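Local coordinates for VWFA domain-containing protein (Alicyclobacillus acidocaldarius subsp. acidocaldarius, PDB 3RAG), which is of unknown function but, as a von Willebrand factor type A domain protein, probably binds partner molecules through a metal-ion site, at residues Q12-T17 / A81-M86; I44-R49 / A145-K150; V139-S144 / E156-L161; L172-I177 / S195-A200. One frame throughout, in Å; residues are numbered along the deposited sequence.

Interaction 1 of 4, residues Q12-T17 / A81-M86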
loop_
_atom_site.group_PDB
_atom_site.type_symbol
_atom_site.label_atom_id
_atom_site.label_comp_id
_atom_site.label_asym_id
_atom_site.label_seq_id
_atom_site.Cartn_x
_atom_site.Cartn_y
_atom_site.Cartn_z
ATOM N N GLN A 12 2.947 -4.529 -0.263
ATOM C CA GLN A 12 2.345 -3.319 -0.791
ATOM C C GLN A 12 2.753 -2.126 0.030
ATOM O O GLN A 12 2.986 -2.237 1.230
ATOM C CB GLN A 12 0.814 -3.414 -0.790
ATOM C CG GLN A 12 0.271 -4.387 -1.858
ATOM C CD GLN A 12 -1.245 -4.338 -1.962
ATOM O OE1 GLN A 12 -1.906 -3.554 -1.269
ATOM N NE2 GLN A 12 -1.802 -5.182 -2.826
ATOM N N ILE A 13 2.837 -0.990 -0.642
ATOM C CA ILE A 13 3.050 0.288 0.022
ATOM C C ILE A 13 1.816 1.116 -0.300
ATOM O O ILE A 13 1.456 1.265 -1.469
ATOM C CB ILE A 13 4.291 1.009 -0.550
ATOM C CG1 ILE A 13 5.574 0.193 -0.275
ATOM C CG2 ILE A 13 4.377 2.447 0.006
ATOM C CD1 ILE A 13 6.829 0.695 -1.047
ATOM N N LEU A 14 1.150 1.642 0.725
ATOM C CA LEU A 14 -0.038 2.458 0.490
ATOM C C LEU A 14 0.276 3.887 0.918
ATOM O O LEU A 14 0.485 4.161 2.093
ATOM C CB LEU A 14 -1.225 1.919 1.307
ATOM C CG LEU A 14 -2.440 2.850 1.321
ATOM C CD1 LEU A 14 -3.024 2.975 -0.089
ATOM C CD2 LEU A 14 -3.504 2.312 2.289
ATOM N N VAL A 15 0.310 4.811 -0.035
ATOM C CA VAL A 15 0.616 6.197 0.294
ATOM C C VAL A 15 -0.705 6.955 0.414
ATOM O O VAL A 15 -1.529 6.893 -0.497
ATOM C CB VAL A 15 1.442 6.841 -0.826
ATOM C CG1 VAL A 15 1.728 8.314 -0.491
ATOM C CG2 VAL A 15 2.757 6.044 -1.028
ATOM N N ILE A 16 -0.884 7.681 1.514
ATOM C CA ILE A 16 -2.071 8.515 1.712
ATOM C C ILE A 16 -1.606 9.965 1.832
ATOM O O ILE A 16 -0.809 10.302 2.730
ATOM C CB ILE A 16 -2.880 8.075 2.954
ATOM C CG1 ILE A 16 -3.306 6.599 2.792
ATOM C CG2 ILE A 16 -4.090 8.993 3.129
ATOM C CD1 ILE A 16 -4.064 6.005 3.995
ATOM N N THR A 17 -2.086 10.832 0.947
ATOM C CA THR A 17 -1.424 12.121 0.789
ATOM C C THR A 17 -2.412 13.192 0.351
ATOM O O THR A 17 -3.452 12.873 -0.234
ATOM C CB THR A 17 -0.255 11.973 -0.258
ATOM O OG1 THR A 17 0.493 13.182 -0.352
ATOM C CG2 THR A 17 -0.819 11.629 -1.678
ATOM N N ALA A 81 -12.891 2.981 3.324
ATOM C CA ALA A 81 -13.457 2.080 2.338
ATOM C C ALA A 81 -12.585 1.997 1.083
ATOM O O ALA A 81 -12.407 0.926 0.499
ATOM C CB ALA A 81 -14.886 2.522 1.985
ATOM N N THR A 82 -12.034 3.133 0.672
ATOM C CA THR A 82 -11.219 3.155 -0.536
ATOM C C THR A 82 -9.933 2.347 -0.363
ATOM O O THR A 82 -9.547 1.594 -1.264
ATOM C CB THR A 82 -10.899 4.604 -0.924
ATOM O OG1 THR A 82 -12.130 5.274 -1.212
ATOM C CG2 THR A 82 -10.007 4.657 -2.145
ATOM N N ALA A 83 -9.273 2.530 0.782
ATOM C CA ALA A 83 -8.049 1.788 1.097
ATOM C C ALA A 83 -8.301 0.275 1.101
ATOM O O ALA A 83 -7.517 -0.498 0.564
ATOM C CB ALA A 83 -7.480 2.232 2.452
ATOM N N GLN A 84 -9.410 -0.135 1.700
ATOM C CA GLN A 84 -9.754 -1.553 1.728
ATOM C C GLN A 84 -10.001 -2.080 0.306
ATOM O O GLN A 84 -9.451 -3.120 -0.075
ATOM C CB GLN A 84 -10.960 -1.800 2.643
ATOM C CG GLN A 84 -10.728 -1.421 4.089
ATOM C CD GLN A 84 -11.983 -1.528 4.932
ATOM O OE1 GLN A 84 -12.841 -2.364 4.674
ATOM N NE2 GLN A 84 -12.092 -0.676 5.947
HETATM N N MSE A 85 -10.789 -1.359 -0.499
HETATM C CA MSE A 85 -11.041 -1.799 -1.871
HETATM C C MSE A 85 -9.757 -1.918 -2.678
HETATM O O MSE A 85 -9.579 -2.892 -3.421
HETATM C CB MSE A 85 -12.009 -0.856 -2.621
HETATM C CG MSE A 85 -12.208 -1.181 -4.123
HETATM SE SE MSE A 85 -11.015 -0.498 -5.337
HETATM C CE MSE A 85 -11.382 1.258 -5.255
HETATM N N MSE A 86 -8.882 -0.917 -2.584
HETATM C CA MSE A 86 -7.711 -0.908 -3.455
HETATM C C MSE A 86 -6.789 -2.053 -3.078
HETATM O O MSE A 86 -6.211 -2.700 -3.961
HETATM C CB MSE A 86 -6.933 0.419 -3.363
HETATM C CG MSE A 86 -7.645 1.640 -3.945
HETATM SE SE MSE A 86 -6.778 3.210 -3.479
HETATM C CE MSE A 86 -5.422 2.626 -2.665
#
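Leu14 carries the strand side of this contact, reaching from strand 10-17 to Ala83 and Met86 on helix 79-106. The link is wholly apolar: no hydrogen bond runs between the segments, their closest pair of CA atoms, those of Leu14 and Ala83, lie 8.1 Å apart, and the contacts that join them are between side chains. With CG anti to the backbone N (chi1 170°), Leu14 spreads its two methyls to separate partners. CD2 meets CB of Ala83 at 4.0 Å, an alanine methyl that fits where the helix comes near the sheet. CD1 takes the other branch of the contact, with CE of Met86 3.5 Å away; Met86 is present as selenomethionine, and its chain crosses the leucine at about a right angle. Its terminal methyl is almost eclipsed (chi3 5°), an unusual torsion, and the exact place of CE is best read with caution.

The backbone bonds are those of the helix itself: Met86 N donates to Thr82 O at 2.9 Å, one turn back, which keeps Ala83 and Met86 on the same face.

Neighbours complete the apolar layer. Leu161 of helix 151-165 packs on both Leu14 and Ala83, while Ile44 of the adjacent strand touches Ala83 and Met86. Ile13 and Val15 face helix 214-232 instead, as expected for alternate residues of a strand covered on both sides. A parallel central strand buried between helix layers in this way is characteristic of the Rossmann-like alpha/beta/alpha fold of von Willebrand factor type A domains.

Interaction 2 of 4, residues I44-R49 / A145-K150. With NA (sodium ion), chain C.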
loop_
_atom_site.group_PDB
_atom_site.type_symbol
_atom_site.label_atom_id
_atom_site.label_comp_id
_atom_site.label_asym_id
_atom_site.label_seq_id
_atom_site.Cartn_x
_atom_site.Cartn_y
_atom_site.Cartn_z
ATOM N N ILE A 44 -3.598 6.977 -2.378
ATOM C CA ILE A 44 -4.860 7.678 -2.173
ATOM C C ILE A 44 -4.576 9.166 -2.044
ATOM O O ILE A 44 -3.840 9.602 -1.141
ATOM C CB ILE A 44 -5.578 7.189 -0.900
ATOM C CG1 ILE A 44 -6.030 5.734 -1.082
ATOM C CG2 ILE A 44 -6.749 8.117 -0.551
ATOM C CD1 ILE A 44 -6.620 5.079 0.200
ATOM N N GLY A 45 -5.163 9.950 -2.945
ATOM C CA GLY A 45 -5.082 11.408 -2.857
ATOM C C GLY A 45 -6.361 11.890 -2.167
ATOM O O GLY A 45 -7.427 11.326 -2.370
ATOM N N ILE A 46 -6.252 12.919 -1.340
ATOM C CA ILE A 46 -7.402 13.380 -0.572
ATOM C C ILE A 46 -7.960 14.675 -1.145
ATOM O O ILE A 46 -7.227 15.647 -1.355
ATOM C CB ILE A 46 -7.020 13.609 0.920
ATOM C CG1 ILE A 46 -6.403 12.340 1.536
ATOM C CG2 ILE A 46 -8.257 14.042 1.709
ATOM C CD1 ILE A 46 -5.801 12.588 2.949
ATOM N N VAL A 47 -9.264 14.689 -1.419
ATOM C CA VAL A 47 -9.953 15.927 -1.777
ATOM C C VAL A 47 -10.221 16.738 -0.485
ATOM O O VAL A 47 -10.988 16.300 0.375
ATOM C CB VAL A 47 -11.299 15.643 -2.441
ATOM C CG1 VAL A 47 -12.021 16.962 -2.832
ATOM C CG2 VAL A 47 -11.138 14.702 -3.665
ATOM N N GLY A 48 -9.584 17.891 -0.354
ATOM C CA GLY A 48 -9.796 18.796 0.771
ATOM C C GLY A 48 -10.834 19.862 0.444
ATOM O O GLY A 48 -11.883 19.545 -0.118
ATOM N N ARG A 49 -10.547 21.119 0.785
ATOM C CA ARG A 49 -11.458 22.238 0.501
ATOM C C ARG A 49 -10.659 23.514 0.203
ATOM O O ARG A 49 -9.454 23.563 0.441
ATOM C CB ARG A 49 -12.403 22.479 1.681
ATOM C CG ARG A 49 -13.247 21.265 2.100
ATOM C CD ARG A 49 -14.270 20.869 1.033
ATOM N NE ARG A 49 -15.038 22.017 0.549
ATOM C CZ ARG A 49 -16.215 22.406 1.032
ATOM N NH1 ARG A 49 -16.787 21.739 2.025
ATOM N NH2 ARG A 49 -16.821 23.468 0.519
ATOM N N ALA A 145 2.234 20.175 6.653
ATOM C CA ALA A 145 1.408 21.120 7.403
ATOM C C ALA A 145 -0.049 21.120 6.951
ATOM O O ALA A 145 -0.956 21.209 7.770
ATOM C CB ALA A 145 2.007 22.548 7.329
ATOM N N SER A 146 -0.285 21.011 5.652
ATOM C CA SER A 146 -1.662 21.097 5.174
ATOM C C SER A 146 -2.497 19.880 5.568
ATOM O O SER A 146 -3.712 19.892 5.415
ATOM C CB SER A 146 -1.707 21.284 3.669
ATOM O OG SER A 146 -1.274 20.092 3.053
HETATM N N MSE A 147 -1.853 18.836 6.087
HETATM C CA MSE A 147 -2.583 17.610 6.461
HETATM C C MSE A 147 -3.293 17.739 7.818
HETATM O O MSE A 147 -4.006 16.822 8.232
HETATM C CB MSE A 147 -1.638 16.391 6.521
HETATM C CG MSE A 147 -1.321 15.731 5.148
HETATM SE SE MSE A 147 -2.689 14.796 4.341
HETATM C CE MSE A 147 -2.971 13.517 5.570
ATOM N N ARG A 148 -3.105 18.868 8.503
ATOM C CA ARG A 148 -3.496 18.953 9.919
ATOM C C ARG A 148 -4.955 18.553 10.145
ATOM O O ARG A 148 -5.272 17.811 11.071
ATOM C CB ARG A 148 -3.232 20.362 10.483
ATOM C CG ARG A 148 -3.297 20.416 12.013
ATOM C CD ARG A 148 -2.698 21.734 12.537
ATOM N NE ARG A 148 -1.241 21.774 12.348
ATOM C CZ ARG A 148 -0.598 22.688 11.627
ATOM N NH1 ARG A 148 -1.266 23.652 11.010
ATOM N NH2 ARG A 148 0.727 22.641 11.524
ATOM N N ASP A 149 -5.842 19.014 9.279
ATOM C CA ASP A 149 -7.257 18.737 9.499
ATOM C C ASP A 149 -7.728 17.406 8.922
ATOM O O ASP A 149 -8.874 17.037 9.089
ATOM C CB ASP A 149 -8.102 19.832 8.906
ATOM C CG ASP A 149 -8.079 21.082 9.741
ATOM O OD1 ASP A 149 -7.925 20.993 10.992
ATOM O OD2 ASP A 149 -8.205 22.147 9.123
ATOM N N LYS A 150 -6.844 16.710 8.217
ATOM C CA LYS A 150 -7.205 15.424 7.627
ATOM C C LYS A 150 -6.702 14.316 8.514
ATOM O O LYS A 150 -7.200 13.201 8.463
ATOM C CB LYS A 150 -6.582 15.300 6.237
ATOM C CG LYS A 150 -7.103 16.409 5.290
ATOM C CD LYS A 150 -6.266 16.566 4.036
ATOM C CE LYS A 150 -6.720 17.792 3.248
ATOM N NZ LYS A 150 -5.683 18.870 3.167
HETATM NA NA NA C . 0.365 18.692 1.686
HETATM O O HOH W 1 -7.692 21.047 1.987
HETATM O O HOH W 2 1.510 16.764 0.577
HETATM O O HOH W 3 1.293 20.288 -0.489
#
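Lys150 leaves its backbone with CG anti to the carbonyl carbon (chi1 -61°) and runs extended past Ile46 as far as CE, where a bend at chi4 (115°) turns the amine. The aliphatic chain slides past Ile46 in the opposite direction, CD lying 4.0 Å from Ile46 CG2, and CE then comes to 4.1 Å from Gly48 CA. A CB on Gly48 would point at this methylene and sit tightly against it, so the missing side chain suits the lysine's path. Met147, a selenomethionine folded back at chi2 and chi3, brings CE to 4.0 Å from Ile46 CD1.

The amine has several polar partners. Lys150 NZ donates to Ser146 O at 3.2 Å, approaching 45° out of the carbonyl plane. It also donates to a water that accepts from Arg49 N at 3.1 Å and so bridges the two segments. Its charge is met by a salt bridge to Asp18, whose other carboxylate oxygen binds the sodium ion together with Ser146 OG (2.5 Å from the metal). A methionine in place of Lys150 would probably leave Asp18 without its charged mate and more able to turn beside the metal.

Strand 40-46, between strands 10-17 and 71-74, ends at Ile46, which also packs on Ile79 of helix 79-106; Val154 of helix 151-165 touches both Ile46 and Met147.

Interaction 3 of 4, residues V139-S144 / E156-L161. With NA (sodium ion), chain C.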
loop_
_atom_site.group_PDB
_atom_site.type_symbol
_atom_site.label_atom_id
_atom_site.label_comp_id
_atom_site.label_asym_id
_atom_site.label_seq_id
_atom_site.Cartn_x
_atom_site.Cartn_y
_atom_site.Cartn_z
ATOM N N VAL A 139 2.063 1.445 5.406
ATOM C CA VAL A 139 1.202 2.590 5.134
ATOM C C VAL A 139 2.064 3.849 5.353
ATOM O O VAL A 139 2.620 4.025 6.451
ATOM C CB VAL A 139 0.002 2.598 6.102
ATOM C CG1 VAL A 139 -0.881 3.804 5.822
ATOM C CG2 VAL A 139 -0.812 1.286 5.979
ATOM N N CYS A 140 2.207 4.687 4.314
ATOM C CA CYS A 140 3.026 5.913 4.369
ATOM C C CYS A 140 2.080 7.081 4.459
ATOM O O CYS A 140 1.310 7.307 3.533
ATOM C CB CYS A 140 3.858 6.121 3.094
ATOM S SG CYS A 140 4.991 4.785 2.770
ATOM N N LEU A 141 2.125 7.802 5.572
ATOM C CA LEU A 141 1.168 8.865 5.843
ATOM C C LEU A 141 1.839 10.232 5.755
ATOM O O LEU A 141 2.785 10.546 6.501
ATOM C CB LEU A 141 0.560 8.680 7.252
ATOM C CG LEU A 141 -0.120 7.334 7.467
ATOM C CD1 LEU A 141 -0.679 7.228 8.890
ATOM C CD2 LEU A 141 -1.280 7.234 6.435
ATOM N N ASP A 142 1.312 11.040 4.845
ATOM C CA ASP A 142 1.731 12.424 4.628
ATOM C C ASP A 142 1.366 13.177 5.896
ATOM O O ASP A 142 0.215 13.105 6.340
ATOM C CB ASP A 142 0.891 12.921 3.453
ATOM C CG ASP A 142 1.239 14.322 2.973
ATOM O OD1 ASP A 142 1.802 15.142 3.726
ATOM O OD2 ASP A 142 0.869 14.606 1.800
ATOM N N THR A 143 2.335 13.873 6.491
ATOM C CA THR A 143 2.055 14.712 7.648
ATOM C C THR A 143 2.583 16.118 7.409
ATOM O O THR A 143 2.988 16.799 8.333
ATOM C CB THR A 143 2.641 14.124 8.975
ATOM O OG1 THR A 143 4.077 14.083 8.914
ATOM C CG2 THR A 143 2.088 12.741 9.237
ATOM N N SER A 144 2.533 16.584 6.162
ATOM C CA SER A 144 2.909 17.963 5.898
ATOM C C SER A 144 1.904 18.888 6.575
ATOM O O SER A 144 0.842 18.447 7.016
ATOM C CB SER A 144 2.938 18.226 4.397
ATOM O OG SER A 144 1.667 17.986 3.849
ATOM N N GLU A 156 -8.175 7.228 11.937
ATOM C CA GLU A 156 -9.285 6.269 12.057
ATOM C C GLU A 156 -9.316 5.289 10.877
ATOM O O GLU A 156 -9.596 4.088 11.044
ATOM C CB GLU A 156 -10.623 6.998 12.154
ATOM C CG GLU A 156 -10.699 8.004 13.270
ATOM C CD GLU A 156 -11.719 7.630 14.325
ATOM O OE1 GLU A 156 -11.820 6.422 14.652
ATOM O OE2 GLU A 156 -12.417 8.542 14.822
ATOM N N ALA A 157 -9.046 5.812 9.685
ATOM C CA ALA A 157 -9.061 5.008 8.462
ATOM C C ALA A 157 -7.996 3.923 8.499
ATOM O O ALA A 157 -8.219 2.792 8.043
ATOM C CB ALA A 157 -8.856 5.907 7.217
ATOM N N VAL A 158 -6.824 4.272 9.012
ATOM C CA VAL A 158 -5.734 3.314 9.061
ATOM C C VAL A 158 -6.037 2.216 10.072
ATOM O O VAL A 158 -5.782 1.035 9.832
ATOM C CB VAL A 158 -4.409 4.014 9.388
ATOM C CG1 VAL A 158 -3.320 3.004 9.662
ATOM C CG2 VAL A 158 -4.024 4.931 8.201
ATOM N N ARG A 159 -6.590 2.613 11.212
ATOM C CA ARG A 159 -7.019 1.642 12.203
ATOM C C ARG A 159 -8.053 0.696 11.585
ATOM O O ARG A 159 -7.963 -0.521 11.735
ATOM C CB ARG A 159 -7.584 2.359 13.438
ATOM C CG ARG A 159 -8.187 1.407 14.473
ATOM C CD ARG A 159 -8.884 2.163 15.591
ATOM N NE ARG A 159 -9.428 1.246 16.591
ATOM C CZ ARG A 159 -10.654 0.732 16.540
ATOM N NH1 ARG A 159 -11.469 1.050 15.537
ATOM N NH2 ARG A 159 -11.067 -0.100 17.489
ATOM N N ASP A 160 -9.028 1.256 10.882
ATOM C CA ASP A 160 -10.091 0.445 10.275
ATOM C C ASP A 160 -9.551 -0.489 9.192
ATOM O O ASP A 160 -10.024 -1.616 9.031
ATOM C CB ASP A 160 -11.161 1.349 9.670
ATOM C CG ASP A 160 -12.044 1.983 10.713
ATOM O OD1 ASP A 160 -11.900 1.642 11.907
ATOM O OD2 ASP A 160 -12.896 2.814 10.332
ATOM N N LEU A 161 -8.559 -0.021 8.446
ATOM C CA LEU A 161 -7.976 -0.842 7.395
ATOM C C LEU A 161 -7.353 -2.079 8.012
ATOM O O LEU A 161 -7.590 -3.205 7.567
ATOM C CB LEU A 161 -6.932 -0.046 6.601
ATOM C CG LEU A 161 -6.083 -0.783 5.559
ATOM C CD1 LEU A 161 -6.952 -1.369 4.444
ATOM C CD2 LEU A 161 -5.079 0.221 4.959
HETATM NA NA NA C . 0.365 18.692 1.686
HETATM O O HOH W 2 1.510 16.764 0.577
HETATM O O HOH W 3 1.293 20.288 -0.489
#
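Val139, on strand 135-142, and Val158, on helix 151-165, have their CA atoms 8.0 Å apart, the nearest backbone approach of the two segments. One methyl does most of the work: Val158 CG2 points at the strand and is received by Val139 CG1 at 4.1 Å and by Leu141 CD2 at 4.0 Å. Leu141 crosses the valine obliquely, whereas Val139 slides past it in the opposite sense.

Beyond this apolar patch the strand end turns polar. Asp142 OD1 accepts twice from Ser144: from its N at 2.9 Å, nearly in line with the carboxylate C-O bond, closing an Asx turn, and from its OG at 2.8 Å, on the syn side. The same OG binds the sodium ion at 2.6 Å, while Asp142 OD2 accepts from Thr17 OG1 and Asp18 N. Asp142 is thus a second-shell residue that orients two ligand-bearing segments. An alanine at Asp142 would remove both acceptors and is likely to leave the Ser144 hydroxyl free to swing off the metal.

The helix covers its own strand as in a beta-alpha-beta unit, and Asp142, Ser144 and Ser146 match the DxSxS sequence of the metal-ion-dependent adhesion site (MIDAS), here occupied by sodium.

Interaction 4 of 4, residues L172-I177 / S195-A200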
loop_
_atom_site.group_PDB
_atom_site.type_symbol
_atom_site.label_atom_id
_atom_site.label_comp_id
_atom_site.label_asym_id
_atom_site.label_seq_id
_atom_site.Cartn_x
_atom_site.Cartn_y
_atom_site.Cartn_z
ATOM N N LEU A 172 -1.045 -10.955 8.773
ATOM C CA LEU A 172 -0.922 -9.552 8.451
ATOM C C LEU A 172 0.288 -8.957 9.161
ATOM O O LEU A 172 0.454 -9.119 10.377
ATOM C CB LEU A 172 -2.170 -8.804 8.909
ATOM C CG LEU A 172 -2.127 -7.295 8.734
ATOM C CD1 LEU A 172 -2.041 -6.915 7.244
ATOM C CD2 LEU A 172 -3.344 -6.664 9.381
ATOM N N ALA A 173 1.126 -8.255 8.405
ATOM C CA ALA A 173 2.214 -7.490 8.995
ATOM C C ALA A 173 2.088 -6.072 8.456
ATOM O O ALA A 173 2.284 -5.846 7.274
ATOM C CB ALA A 173 3.576 -8.089 8.623
ATOM N N VAL A 174 1.713 -5.141 9.319
ATOM C CA VAL A 174 1.551 -3.745 8.899
ATOM C C VAL A 174 2.532 -2.860 9.647
ATOM O O VAL A 174 2.687 -2.948 10.882
ATOM C CB VAL A 174 0.089 -3.251 9.107
ATOM C CG1 VAL A 174 -0.301 -3.351 10.573
ATOM C CG2 VAL A 174 -0.095 -1.817 8.606
ATOM N N SER A 175 3.201 -1.988 8.899
ATOM C CA SER A 175 4.068 -0.978 9.508
ATOM C C SER A 175 3.544 0.376 9.046
ATOM O O SER A 175 2.916 0.475 7.982
ATOM C CB SER A 175 5.506 -1.177 9.016
ATOM O OG SER A 175 6.350 -0.131 9.470
ATOM N N VAL A 176 3.783 1.417 9.837
ATOM C CA VAL A 176 3.318 2.739 9.450
ATOM C C VAL A 176 4.494 3.704 9.504
ATOM O O VAL A 176 5.299 3.694 10.454
ATOM C CB VAL A 176 2.203 3.240 10.416
ATOM C CG1 VAL A 176 1.773 4.671 10.067
ATOM C CG2 VAL A 176 1.012 2.249 10.445
ATOM N N ILE A 177 4.627 4.511 8.460
ATOM C CA ILE A 177 5.572 5.599 8.527
ATOM C C ILE A 177 4.897 6.901 8.184
ATOM O O ILE A 177 3.872 6.926 7.494
ATOM C CB ILE A 177 6.798 5.387 7.625
ATOM C CG1 ILE A 177 6.419 5.390 6.177
ATOM C CG2 ILE A 177 7.499 4.073 7.925
ATOM C CD1 ILE A 177 7.616 5.000 5.300
ATOM N N SER A 195 0.795 -7.198 13.751
ATOM C CA SER A 195 -0.509 -7.640 13.286
ATOM C C SER A 195 -1.590 -6.600 13.590
ATOM O O SER A 195 -2.715 -6.737 13.144
ATOM C CB SER A 195 -0.885 -8.969 13.949
ATOM O OG SER A 195 -0.725 -8.848 15.346
ATOM N N GLU A 196 -1.257 -5.586 14.382
ATOM C CA GLU A 196 -2.217 -4.528 14.683
ATOM C C GLU A 196 -1.629 -3.133 14.530
ATOM O O GLU A 196 -0.418 -2.952 14.516
ATOM C CB GLU A 196 -2.794 -4.687 16.094
ATOM C CG GLU A 196 -3.744 -5.867 16.230
ATOM C CD GLU A 196 -4.749 -5.678 17.347
ATOM O OE1 GLU A 196 -5.825 -5.083 17.095
ATOM O OE2 GLU A 196 -4.457 -6.118 18.481
ATOM N N VAL A 197 -2.509 -2.152 14.422
ATOM C CA VAL A 197 -2.106 -0.754 14.380
ATOM C C VAL A 197 -2.185 -0.171 15.786
ATOM O O VAL A 197 -3.213 -0.299 16.446
ATOM C CB VAL A 197 -3.014 0.036 13.430
ATOM C CG1 VAL A 197 -2.932 1.542 13.731
ATOM C CG2 VAL A 197 -2.623 -0.258 12.002
ATOM N N ASN A 198 -1.088 0.444 16.237
ATOM C CA ASN A 198 -0.985 1.041 17.571
ATOM C C ASN A 198 -1.578 2.446 17.541
ATOM O O ASN A 198 -0.958 3.373 17.020
ATOM C CB ASN A 198 0.496 1.120 17.956
ATOM C CG ASN A 198 0.730 1.718 19.345
ATOM O OD1 ASN A 198 -0.084 2.479 19.864
ATOM N ND2 ASN A 198 1.872 1.380 19.940
ATOM N N VAL A 199 -2.784 2.621 18.063
ATOM C CA VAL A 199 -3.439 3.911 17.867
ATOM C C VAL A 199 -2.789 5.038 18.661
ATOM O O VAL A 199 -2.735 6.166 18.179
ATOM C CB VAL A 199 -4.994 3.867 18.038
ATOM C CG1 VAL A 199 -5.495 2.437 18.192
ATOM C CG2 VAL A 199 -5.445 4.749 19.183
ATOM N N ALA A 200 -2.262 4.735 19.852
ATOM C CA ALA A 200 -1.559 5.744 20.633
ATOM C C ALA A 200 -0.365 6.257 19.855
ATOM O O ALA A 200 -0.048 7.438 19.910
ATOM C CB ALA A 200 -1.093 5.181 21.988
#
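Ser195, Glu196 and Val197 belong to the loop that carries the chain from edge strand 188-194 to helix 199-205, and here it folds against Leu172 and Val174 of strand 172-179. Where the antiparallel pairing of the two strands gives out, a weaker contact takes over: Ser195 CA directs its hydrogen at Leu172 O, with a CA to O distance of 3.4 Å and an angle of 145° at the hydrogen.

The remaining touches pair valine and leucine methyls with loop backbone. Leu172 CD2 lies 3.8 Å from Ser195 O, a carbonyl oxygen that the contact buries without a polar partner. Val174 places CG1 between its backbone N and carbonyl carbon (chi1 60°), which turns that methyl to the loop; it meets Glu196 O at 4.0 Å and Val197 CG2 at 4.1 Å, the two valines crossing at a slant. Glu196 sets off from its backbone away from the strand, and its OE1 forms a salt bridge with Lys166. Asn198, at the N-cap position, caps the backbone N of Ala201 with OD1, marking the start of helix 199-205.

Helix 151-165 closes the same side: Val197 packs on its Val158 and Ala162, and Leu172 on its Leu165. The alternate residues Ala173 and Ser175 face helix 214-232, so strand 172-179 is covered on both faces, next to strand 135-142 in the sheet.

All four contacts reach one mixed sheet. Interactions 1 and 3 are its buried core, purely apolar across their segments: helix 79-106 serves the first and helix 151-165 the third, on neighbouring strands joined by a probable backbone bond from Cys140 N to Leu14 O. Interaction 4 is a surface contact on the next strand, tied to interaction 3 by backbone bonds of Ile177, and mixes methyls with loop carbonyls. Interaction 2 is partly buried, its centre about 18 Å from the chain's centre, and adds charge, water and metal. It shares the sodium ion with interaction 3, their centres about 12 Å apart, and probable backbone bonds of Ile44 with Val15 and Thr17 join it to interaction 1.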